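Side-chain contacts in tyrosine--tRNA ligase, mitochondrial (PDB 5IHX), which probably attaches L-tyrosine to mitochondrial tRNA(Tyr) at the expense of ATP, as a class I aminoacyl-tRNA synthetase: residues H58-E63 with D271-P276; R326-F331 with P337-I342; M343-Q346 with S351-V354. One frame throughout, in Å; residues are numbered along the deposited sequence.

Contact 1. Residues H58-E63 with D271-P276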
loop_
_atom_site.group_PDB
_atom_site.type_symbol
_atom_site.label_atom_id
_atom_site.label_comp_id
_atom_site.label_asym_id
_atom_site.label_seq_id
_atom_site.Cartn_x
_atom_site.Cartn_y
_atom_site.Cartn_z
ATOM N N HIS A 58 -2.109 -22.871 -25.502
ATOM C CA HIS A 58 -1.474 -23.811 -26.418
ATOM C C HIS A 58 -0.673 -23.092 -27.502
ATOM O O HIS A 58 0.466 -23.471 -27.784
ATOM C CB HIS A 58 -2.530 -24.734 -27.033
ATOM C CG HIS A 58 -2.035 -25.532 -28.196
ATOM N ND1 HIS A 58 -1.305 -26.692 -28.048
ATOM C CD2 HIS A 58 -2.208 -25.365 -29.530
ATOM C CE1 HIS A 58 -1.021 -27.186 -29.242
ATOM N NE2 HIS A 58 -1.561 -26.399 -30.156
ATOM N N ARG A 59 -1.257 -22.065 -28.115
ATOM C CA ARG A 59 -0.553 -21.338 -29.170
ATOM C C ARG A 59 0.687 -20.632 -28.623
ATOM O O ARG A 59 1.735 -20.623 -29.267
ATOM C CB ARG A 59 -1.453 -20.304 -29.852
ATOM C CG ARG A 59 -2.271 -20.852 -31.013
ATOM C CD ARG A 59 -2.700 -19.749 -31.976
ATOM N NE ARG A 59 -3.638 -18.787 -31.398
ATOM C CZ ARG A 59 -3.583 -17.470 -31.603
ATOM N NH1 ARG A 59 -2.640 -16.939 -32.377
ATOM N NH2 ARG A 59 -4.478 -16.674 -31.035
ATOM N N VAL A 60 0.561 -20.032 -27.442
ATOM C CA VAL A 60 1.680 -19.318 -26.831
ATOM C C VAL A 60 2.884 -20.238 -26.642
ATOM O O VAL A 60 4.003 -19.892 -27.021
ATOM C CB VAL A 60 1.282 -18.700 -25.464
ATOM C CG1 VAL A 60 2.517 -18.241 -24.683
ATOM C CG2 VAL A 60 0.332 -17.533 -25.660
ATOM N N PHE A 61 2.650 -21.412 -26.062
ATOM C CA PHE A 61 3.731 -22.353 -25.792
ATOM C C PHE A 61 4.262 -22.994 -27.068
ATOM O O PHE A 61 5.433 -23.361 -27.142
ATOM C CB PHE A 61 3.267 -23.435 -24.817
ATOM C CG PHE A 61 3.361 -23.027 -23.375
ATOM C CD1 PHE A 61 4.595 -22.920 -22.756
ATOM C CD2 PHE A 61 2.222 -22.752 -22.640
ATOM C CE1 PHE A 61 4.693 -22.544 -21.431
ATOM C CE2 PHE A 61 2.312 -22.378 -21.310
ATOM C CZ PHE A 61 3.549 -22.274 -20.705
ATOM N N THR A 62 3.400 -23.138 -28.068
ATOM C CA THR A 62 3.829 -23.682 -29.350
ATOM C C THR A 62 4.796 -22.719 -30.031
ATOM O O THR A 62 5.857 -23.124 -30.502
ATOM C CB THR A 62 2.631 -23.955 -30.282
ATOM O OG1 THR A 62 1.764 -24.925 -29.683
ATOM C CG2 THR A 62 3.102 -24.472 -31.641
ATOM N N GLU A 63 4.421 -21.444 -30.072
ATOM C CA GLU A 63 5.177 -20.441 -30.819
ATOM C C GLU A 63 6.378 -19.874 -30.064
ATOM O O GLU A 63 7.364 -19.475 -30.685
ATOM C CB GLU A 63 4.251 -19.288 -31.221
ATOM C CG GLU A 63 3.074 -19.710 -32.086
ATOM C CD GLU A 63 3.507 -20.330 -33.403
ATOM O OE1 GLU A 63 4.650 -20.078 -33.837
ATOM O OE2 GLU A 63 2.703 -21.076 -34.001
ATOM N N ASP A 271 -0.630 -7.952 -29.581
ATOM C CA ASP A 271 -0.715 -9.331 -30.053
ATOM C C ASP A 271 -1.057 -10.264 -28.893
ATOM O O ASP A 271 -0.398 -10.241 -27.851
ATOM C CB ASP A 271 0.601 -9.753 -30.712
ATOM C CG ASP A 271 0.467 -11.026 -31.533
ATOM O OD1 ASP A 271 -0.427 -11.847 -31.240
ATOM O OD2 ASP A 271 1.264 -11.204 -32.479
ATOM N N ASP A 272 -2.093 -11.077 -29.075
ATOM C CA ASP A 272 -2.548 -12.002 -28.039
ATOM C C ASP A 272 -1.450 -12.961 -27.584
ATOM O O ASP A 272 -1.451 -13.408 -26.436
ATOM C CB ASP A 272 -3.752 -12.808 -28.536
ATOM C CG ASP A 272 -5.064 -12.058 -28.388
ATOM O OD1 ASP A 272 -5.030 -10.831 -28.154
ATOM O OD2 ASP A 272 -6.129 -12.698 -28.506
ATOM N N LEU A 273 -0.519 -13.274 -28.480
ATOM C CA LEU A 273 0.561 -14.206 -28.170
ATOM C C LEU A 273 1.544 -13.652 -27.140
ATOM O O LEU A 273 2.388 -14.387 -26.629
ATOM C CB LEU A 273 1.322 -14.574 -29.447
ATOM C CG LEU A 273 0.637 -15.513 -30.444
ATOM C CD1 LEU A 273 1.519 -15.699 -31.666
ATOM C CD2 LEU A 273 0.321 -16.861 -29.812
ATOM N N ASP A 274 1.427 -12.362 -26.834
ATOM C CA ASP A 274 2.338 -11.700 -25.904
ATOM C C ASP A 274 1.661 -11.339 -24.587
ATOM O O ASP A 274 2.319 -10.892 -23.649
ATOM C CB ASP A 274 2.911 -10.430 -26.538
ATOM C CG ASP A 274 3.695 -10.713 -27.800
ATOM O OD1 ASP A 274 4.203 -11.846 -27.942
ATOM O OD2 ASP A 274 3.804 -9.802 -28.648
ATOM N N LYS A 275 0.349 -11.536 -24.518
ATOM C CA LYS A 275 -0.412 -11.159 -23.333
ATOM C C LYS A 275 -0.168 -12.158 -22.204
ATOM O O LYS A 275 0.005 -13.352 -22.458
ATOM C CB LYS A 275 -1.904 -11.080 -23.660
ATOM C CG LYS A 275 -2.261 -9.960 -24.633
ATOM C CD LYS A 275 -3.715 -10.035 -25.071
ATOM C CE LYS A 275 -4.074 -8.913 -26.037
ATOM N NZ LYS A 275 -3.906 -7.557 -25.451
ATOM N N PRO A 276 -0.143 -11.674 -20.950
ATOM C CA PRO A 276 -0.007 -12.599 -19.821
ATOM C C PRO A 276 -1.164 -13.585 -19.767
ATOM O O PRO A 276 -2.278 -13.254 -20.168
ATOM C CB PRO A 276 -0.011 -11.676 -18.597
ATOM C CG PRO A 276 -0.695 -10.438 -19.061
ATOM C CD PRO A 276 -0.309 -10.283 -20.498
#
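Val60, on the last turns of helix 54-63, and Leu273, in the short 3-10 turn 272-274 ahead of strand 277-280, bring their backbones together with CA atoms 5.4 Å apart. Leu273 is the chief apolar residue of the turn here, and its side chain is laid against three residues of the helix. Its CD2 sits 3.9 Å from Arg59 CB. The arginine chain then bends at its third torsion (chi3 -66°), which brings NH1 back to the same methyl, with Leu273 CD2 over one face of the guanidinium. The two side chains cross at about a right angle. Val60, buried, brings CG2 to 4.2 Å from Leu273 CD2 and also rests near the leucine carbonyl oxygen, which accepts a hydrogen bond from Gln234 NE2. Glu63 adds only its CG, 4.3 Å from Leu273 CD1, for its carboxylate turns off to a salt bridge with Lys30. The turn has its own brace: Asp271 OD1 accepts from Leu273 N at 3.1 Å, nearly straight at 173° though from above the carboxylate plane. Arg59 NH2 is 5.0 Å from Asp272 OD2 and Arg59 NH1 5.7 Å from Asp271 OD1, too far for salt bridges, though the opposite charges may favour the pose. The arrangement is an Asx turn whose leucine docks a loop on a helix at the periphery of the Rossmann-type catalytic domain.

Contact 2. Residues R326-F331 with P337-I342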
loop_
_atom_site.group_PDB
_atom_site.type_symbol
_atom_site.label_atom_id
_atom_site.label_comp_id
_atom_site.label_asym_id
_atom_site.label_seq_id
_atom_site.Cartn_x
_atom_site.Cartn_y
_atom_site.Cartn_z
ATOM N N ARG A 326 -3.879 -41.641 -12.110
ATOM C CA ARG A 326 -3.758 -40.207 -12.319
ATOM C C ARG A 326 -2.553 -39.666 -11.552
ATOM O O ARG A 326 -1.832 -38.804 -12.055
ATOM C CB ARG A 326 -5.031 -39.469 -11.900
ATOM C CG ARG A 326 -4.873 -37.962 -11.988
ATOM C CD ARG A 326 -6.147 -37.257 -12.401
ATOM N NE ARG A 326 -5.872 -35.890 -12.836
ATOM C CZ ARG A 326 -6.769 -35.077 -13.385
ATOM N NH1 ARG A 326 -8.018 -35.485 -13.572
ATOM N NH2 ARG A 326 -6.415 -33.854 -13.752
ATOM N N TYR A 327 -2.329 -40.174 -10.342
ATOM C CA TYR A 327 -1.192 -39.724 -9.538
ATOM C C TYR A 327 0.136 -40.073 -10.206
ATOM O O TYR A 327 1.081 -39.287 -10.155
ATOM C CB TYR A 327 -1.232 -40.333 -8.135
ATOM C CG TYR A 327 -2.183 -39.646 -7.178
ATOM C CD1 TYR A 327 -3.262 -38.903 -7.640
ATOM C CD2 TYR A 327 -1.985 -39.726 -5.805
ATOM C CE1 TYR A 327 -4.127 -38.274 -6.762
ATOM C CE2 TYR A 327 -2.840 -39.099 -4.921
ATOM C CZ TYR A 327 -3.909 -38.375 -5.403
ATOM O OH TYR A 327 -4.764 -37.750 -4.523
ATOM N N LEU A 328 0.209 -41.246 -10.828
ATOM C CA LEU A 328 1.406 -41.636 -11.569
ATOM C C LEU A 328 1.717 -40.607 -12.652
ATOM O O LEU A 328 2.877 -40.278 -12.899
ATOM C CB LEU A 328 1.238 -43.023 -12.196
ATOM C CG LEU A 328 1.463 -44.232 -11.279
ATOM C CD1 LEU A 328 0.989 -45.511 -11.954
ATOM C CD2 LEU A 328 2.929 -44.353 -10.897
ATOM N N LYS A 329 0.670 -40.093 -13.288
ATOM C CA LYS A 329 0.833 -39.112 -14.353
ATOM C C LYS A 329 1.218 -37.736 -13.813
ATOM O O LYS A 329 2.010 -37.024 -14.430
ATOM C CB LYS A 329 -0.452 -39.010 -15.178
ATOM C CG LYS A 329 -0.778 -40.270 -15.959
ATOM C CD LYS A 329 -2.161 -40.204 -16.584
ATOM C CE LYS A 329 -2.446 -41.435 -17.430
ATOM N NZ LYS A 329 -3.845 -41.451 -17.941
ATOM N N MET A 330 0.667 -37.368 -12.660
ATOM C CA MET A 330 0.869 -36.030 -12.111
ATOM C C MET A 330 2.153 -35.906 -11.284
ATOM O O MET A 330 2.774 -34.840 -11.265
ATOM C CB MET A 330 -0.335 -35.620 -11.251
ATOM C CG MET A 330 -1.638 -35.469 -12.029
ATOM S SD MET A 330 -2.977 -34.702 -11.081
ATOM C CE MET A 330 -2.991 -35.703 -9.598
ATOM N N PHE A 331 2.538 -36.979 -10.594
ATOM C CA PHE A 331 3.644 -36.917 -9.632
ATOM C C PHE A 331 4.961 -37.546 -10.102
ATOM O O PHE A 331 5.935 -37.550 -9.353
ATOM C CB PHE A 331 3.228 -37.588 -8.319
ATOM C CG PHE A 331 2.284 -36.767 -7.489
ATOM C CD1 PHE A 331 2.743 -35.664 -6.787
ATOM C CD2 PHE A 331 0.942 -37.103 -7.396
ATOM C CE1 PHE A 331 1.883 -34.908 -6.015
ATOM C CE2 PHE A 331 0.078 -36.350 -6.625
ATOM C CZ PHE A 331 0.548 -35.250 -5.933
ATOM N N PRO A 337 3.359 -44.767 -21.855
ATOM C CA PRO A 337 3.373 -46.203 -22.165
ATOM C C PRO A 337 3.744 -47.063 -20.960
ATOM O O PRO A 337 3.148 -48.119 -20.751
ATOM C CB PRO A 337 4.434 -46.316 -23.262
ATOM C CG PRO A 337 4.433 -44.989 -23.916
ATOM C CD PRO A 337 4.158 -43.996 -22.826
ATOM N N GLU A 338 4.723 -46.614 -20.183
ATOM C CA GLU A 338 5.147 -47.348 -18.997
ATOM C C GLU A 338 4.038 -47.350 -17.947
ATOM O O GLU A 338 3.851 -48.331 -17.233
ATOM C CB GLU A 338 6.429 -46.740 -18.421
ATOM C CG GLU A 338 6.961 -47.443 -17.179
ATOM C CD GLU A 338 7.357 -48.885 -17.441
ATOM O OE1 GLU A 338 7.569 -49.244 -18.619
ATOM O OE2 GLU A 338 7.459 -49.658 -16.464
ATOM N N ILE A 339 3.300 -46.250 -17.859
ATOM C CA ILE A 339 2.181 -46.165 -16.928
ATOM C C ILE A 339 1.071 -47.125 -17.354
ATOM O O ILE A 339 0.437 -47.760 -16.516
ATOM C CB ILE A 339 1.643 -44.720 -16.832
ATOM C CG1 ILE A 339 2.649 -43.851 -16.069
ATOM C CG2 ILE A 339 0.269 -44.685 -16.145
ATOM C CD1 ILE A 339 2.279 -42.379 -15.976
ATOM N N SER A 340 0.849 -47.235 -18.659
ATOM C CA SER A 340 -0.138 -48.171 -19.186
ATOM C C SER A 340 0.248 -49.603 -18.836
ATOM O O SER A 340 -0.587 -50.397 -18.406
ATOM C CB SER A 340 -0.272 -48.014 -20.701
ATOM O OG SER A 340 -0.736 -46.718 -21.037
ATOM N N LYS A 341 1.523 -49.925 -19.027
ATOM C CA LYS A 341 2.046 -51.250 -18.712
ATOM C C LYS A 341 1.897 -51.563 -17.222
ATOM O O LYS A 341 1.572 -52.688 -16.845
ATOM C CB LYS A 341 3.513 -51.350 -19.135
ATOM C CG LYS A 341 4.064 -52.763 -19.167
ATOM C CD LYS A 341 5.540 -52.772 -19.534
ATOM N N ILE A 342 2.133 -50.563 -16.378
ATOM C CA ILE A 342 1.980 -50.726 -14.934
ATOM C C ILE A 342 0.515 -50.952 -14.566
ATOM O O ILE A 342 0.202 -51.775 -13.706
ATOM C CB ILE A 342 2.519 -49.497 -14.164
ATOM C CG1 ILE A 342 4.041 -49.416 -14.283
ATOM C CG2 ILE A 342 2.134 -49.566 -12.687
ATOM C CD1 ILE A 342 4.617 -48.066 -13.882
#
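A helical hairpin, in the helical region that follows the Rossmann-type catalytic domain of this synthetase, is closed by the contact between helix 321-331 and helix 336-348; the C-terminally truncated construct holds the catalytic domain and this helical region. The short segments run nearly antiparallel, at 154°, with axes 10.5 Å apart at closest approach, and Leu328 and Ile339 are the residues whose CA atoms come nearest, at 7.1 Å. That spacing is bridged mainly by aliphatic side chains. Ile339 does most of the reaching: CG1 stands beside its own backbone N (chi1 -72°) and the second torsion is extended, which pushes CD1 across to the facing helix. There Ile339 CD1 settles between two successive residues, 4.0 Å from Leu328 CB and close to the methylene chain of Lys329. Leu328 O lies 3.8 Å from Ile339 CD1 and is engaged by Thr332 OG1 in a hydrogen bond. Lys329 takes part through its aliphatic portion; the chain is extended beyond CG and carries the ammonium group away from Ile339 CD1, to a long, weak ion pair with Glu325. One turn further along helix 336-348, Ile342 CG2 meets Leu328 CD1 at 4.3 Å, a looser touch than those around Ile339. Helix 354-368 backs this side of the hairpin, with Leu359 against Leu328 and Ala355 against Ile342. The closest approach between the two segments is made by Ile339 CD1 and Lys329 CG, 3.7 Å apart.

Contact 3. Residues M343-Q346 with S351-V354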
loop_
_atom_site.group_PDB
_atom_site.type_symbol
_atom_site.label_atom_id
_atom_site.label_comp_id
_atom_site.label_asym_id
_atom_site.label_seq_id
_atom_site.Cartn_x
_atom_site.Cartn_y
_atom_site.Cartn_z
ATOM N N MET A 343 -0.377 -50.209 -15.213
ATOM C CA MET A 343 -1.799 -50.281 -14.895
ATOM C C MET A 343 -2.390 -51.603 -15.376
ATOM O O MET A 343 -3.308 -52.139 -14.756
ATOM C CB MET A 343 -2.555 -49.095 -15.503
ATOM C CG MET A 343 -2.303 -47.768 -14.777
ATOM S SD MET A 343 -2.534 -47.850 -12.981
ATOM C CE MET A 343 -4.244 -48.387 -12.875
ATOM N N GLU A 344 -1.873 -52.124 -16.486
ATOM C CA GLU A 344 -2.323 -53.418 -16.989
ATOM C C GLU A 344 -2.076 -54.518 -15.962
ATOM O O GLU A 344 -2.932 -55.372 -15.737
ATOM C CB GLU A 344 -1.606 -53.769 -18.294
ATOM C CG GLU A 344 -2.097 -55.058 -18.944
ATOM C CD GLU A 344 -1.319 -55.413 -20.199
ATOM O OE1 GLU A 344 -0.358 -54.689 -20.531
ATOM O OE2 GLU A 344 -1.679 -56.408 -20.862
ATOM N N GLU A 345 -0.906 -54.487 -15.333
ATOM C CA GLU A 345 -0.588 -55.436 -14.274
ATOM C C GLU A 345 -1.388 -55.133 -13.010
ATOM O O GLU A 345 -1.876 -56.043 -12.338
ATOM C CB GLU A 345 0.912 -55.416 -13.970
ATOM C CG GLU A 345 1.329 -56.379 -12.870
ATOM C CD GLU A 345 2.836 -56.501 -12.735
ATOM O OE1 GLU A 345 3.562 -55.889 -13.548
ATOM O OE2 GLU A 345 3.294 -57.209 -11.812
ATOM N N GLN A 346 -1.526 -53.847 -12.702
ATOM C CA GLN A 346 -2.293 -53.399 -11.545
ATOM C C GLN A 346 -3.749 -53.859 -11.631
ATOM O O GLN A 346 -4.317 -54.331 -10.647
ATOM C CB GLN A 346 -2.225 -51.869 -11.435
ATOM C CG GLN A 346 -3.137 -51.234 -10.385
ATOM C CD GLN A 346 -2.582 -51.331 -8.977
ATOM O OE1 GLN A 346 -1.516 -51.906 -8.747
ATOM N NE2 GLN A 346 -3.306 -50.760 -8.020
ATOM N N SER A 351 -4.243 -55.762 -5.349
ATOM C CA SER A 351 -3.839 -56.022 -3.969
ATOM C C SER A 351 -2.317 -56.039 -3.841
ATOM O O SER A 351 -1.777 -55.853 -2.751
ATOM C CB SER A 351 -4.418 -57.348 -3.469
ATOM O OG SER A 351 -3.900 -58.444 -4.202
ATOM N N ARG A 352 -1.631 -56.254 -4.959
ATOM C CA ARG A 352 -0.172 -56.263 -4.970
ATOM C C ARG A 352 0.395 -54.844 -4.951
ATOM O O ARG A 352 1.583 -54.649 -4.700
ATOM C CB ARG A 352 0.343 -57.006 -6.200
ATOM C CG ARG A 352 -0.027 -58.481 -6.245
ATOM C CD ARG A 352 0.331 -59.086 -7.590
ATOM N NE ARG A 352 1.709 -58.782 -7.971
ATOM C CZ ARG A 352 2.112 -58.510 -9.211
ATOM N NH1 ARG A 352 1.248 -58.498 -10.220
ATOM N NH2 ARG A 352 3.391 -58.245 -9.444
ATOM N N ARG A 353 -0.468 -53.864 -5.211
ATOM C CA ARG A 353 -0.097 -52.449 -5.163
ATOM C C ARG A 353 1.099 -52.141 -6.064
ATOM O O ARG A 353 1.966 -51.347 -5.702
ATOM C CB ARG A 353 0.218 -52.023 -3.725
ATOM C CG ARG A 353 -0.917 -52.235 -2.729
ATOM C CD ARG A 353 -1.529 -50.918 -2.269
ATOM N NE ARG A 353 -2.865 -51.104 -1.705
ATOM C CZ ARG A 353 -3.665 -50.113 -1.317
ATOM N NH1 ARG A 353 -3.276 -48.850 -1.427
ATOM N NH2 ARG A 353 -4.861 -50.389 -0.816
ATOM N N VAL A 354 1.147 -52.768 -7.235
ATOM C CA VAL A 354 2.234 -52.528 -8.179
ATOM C C VAL A 354 2.264 -51.062 -8.601
ATOM O O VAL A 354 3.333 -50.462 -8.710
ATOM C CB VAL A 354 2.111 -53.427 -9.431
ATOM C CG1 VAL A 354 3.138 -53.037 -10.494
ATOM C CG2 VAL A 354 2.254 -54.896 -9.050
HETATM O O HOH W 1 -0.995 -54.460 -8.420
#
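Gln346, near the end of helix 336-348, and Val354, which opens helix 354-368, have CA atoms 5.7 Å apart where the chain reverses through the 3-10 turn that includes Ser351 and Arg352. In this tight connection between two consecutive helices Arg353, at the N-cap position, takes a left-handed helical conformation (phi 55°, psi 39°) that breaks the 3-10 turn before helix 354-368. At the surface, Glu345 and Arg352 form a salt bridge. Glu345 is fully extended, CG anti to the backbone N, and the arginine, bent at chi3, presents the outer edge of its guanidinium end-on. Arg352 NH2 and NH1 both converge on Glu345 OE2, at 2.6 and 2.9 Å; the carboxylate and guanidinium planes are 30° apart. NH1 meets the anti lone pair of Glu345 OE2, while NH2 comes in nearly along its C-O axis. Val354 CG2 lies over the centre of the guanidinium, 3.5 Å above its plane, and meets Glu345 OE2 at 3.7 Å, giving the ion pair an apolar backing. Gln346, bent at chi2, turns its amide to the next helix, where OE1 accepts from Ala355 N and NE2 donates to Gln356 OE1. A water bridges the two segments, donating to Gln346 OE1 at 2.6 Å and accepting from Val354 N at 3.0 Å.

In the fold
Contacts 2 and 3 are neighbours, with centres about 12 Å apart. They share helix 336-348 and meet directly where Ile342 packs on Val354, so successive turns of one helix pair first with the helix before it and then with the connection to the helix after it. Contact 1 stands apart, its centre about 29 Å from that of contact 2 and about 41 Å from that of contact 3, and joins parts of the chain some 200 residues apart. Chemistry follows position: contact 2 is buried and aliphatic, contact 3 lies at the surface and relies on charge, amide and water, and partly buried contact 1 combines apolar packing with an overlying guanidinium.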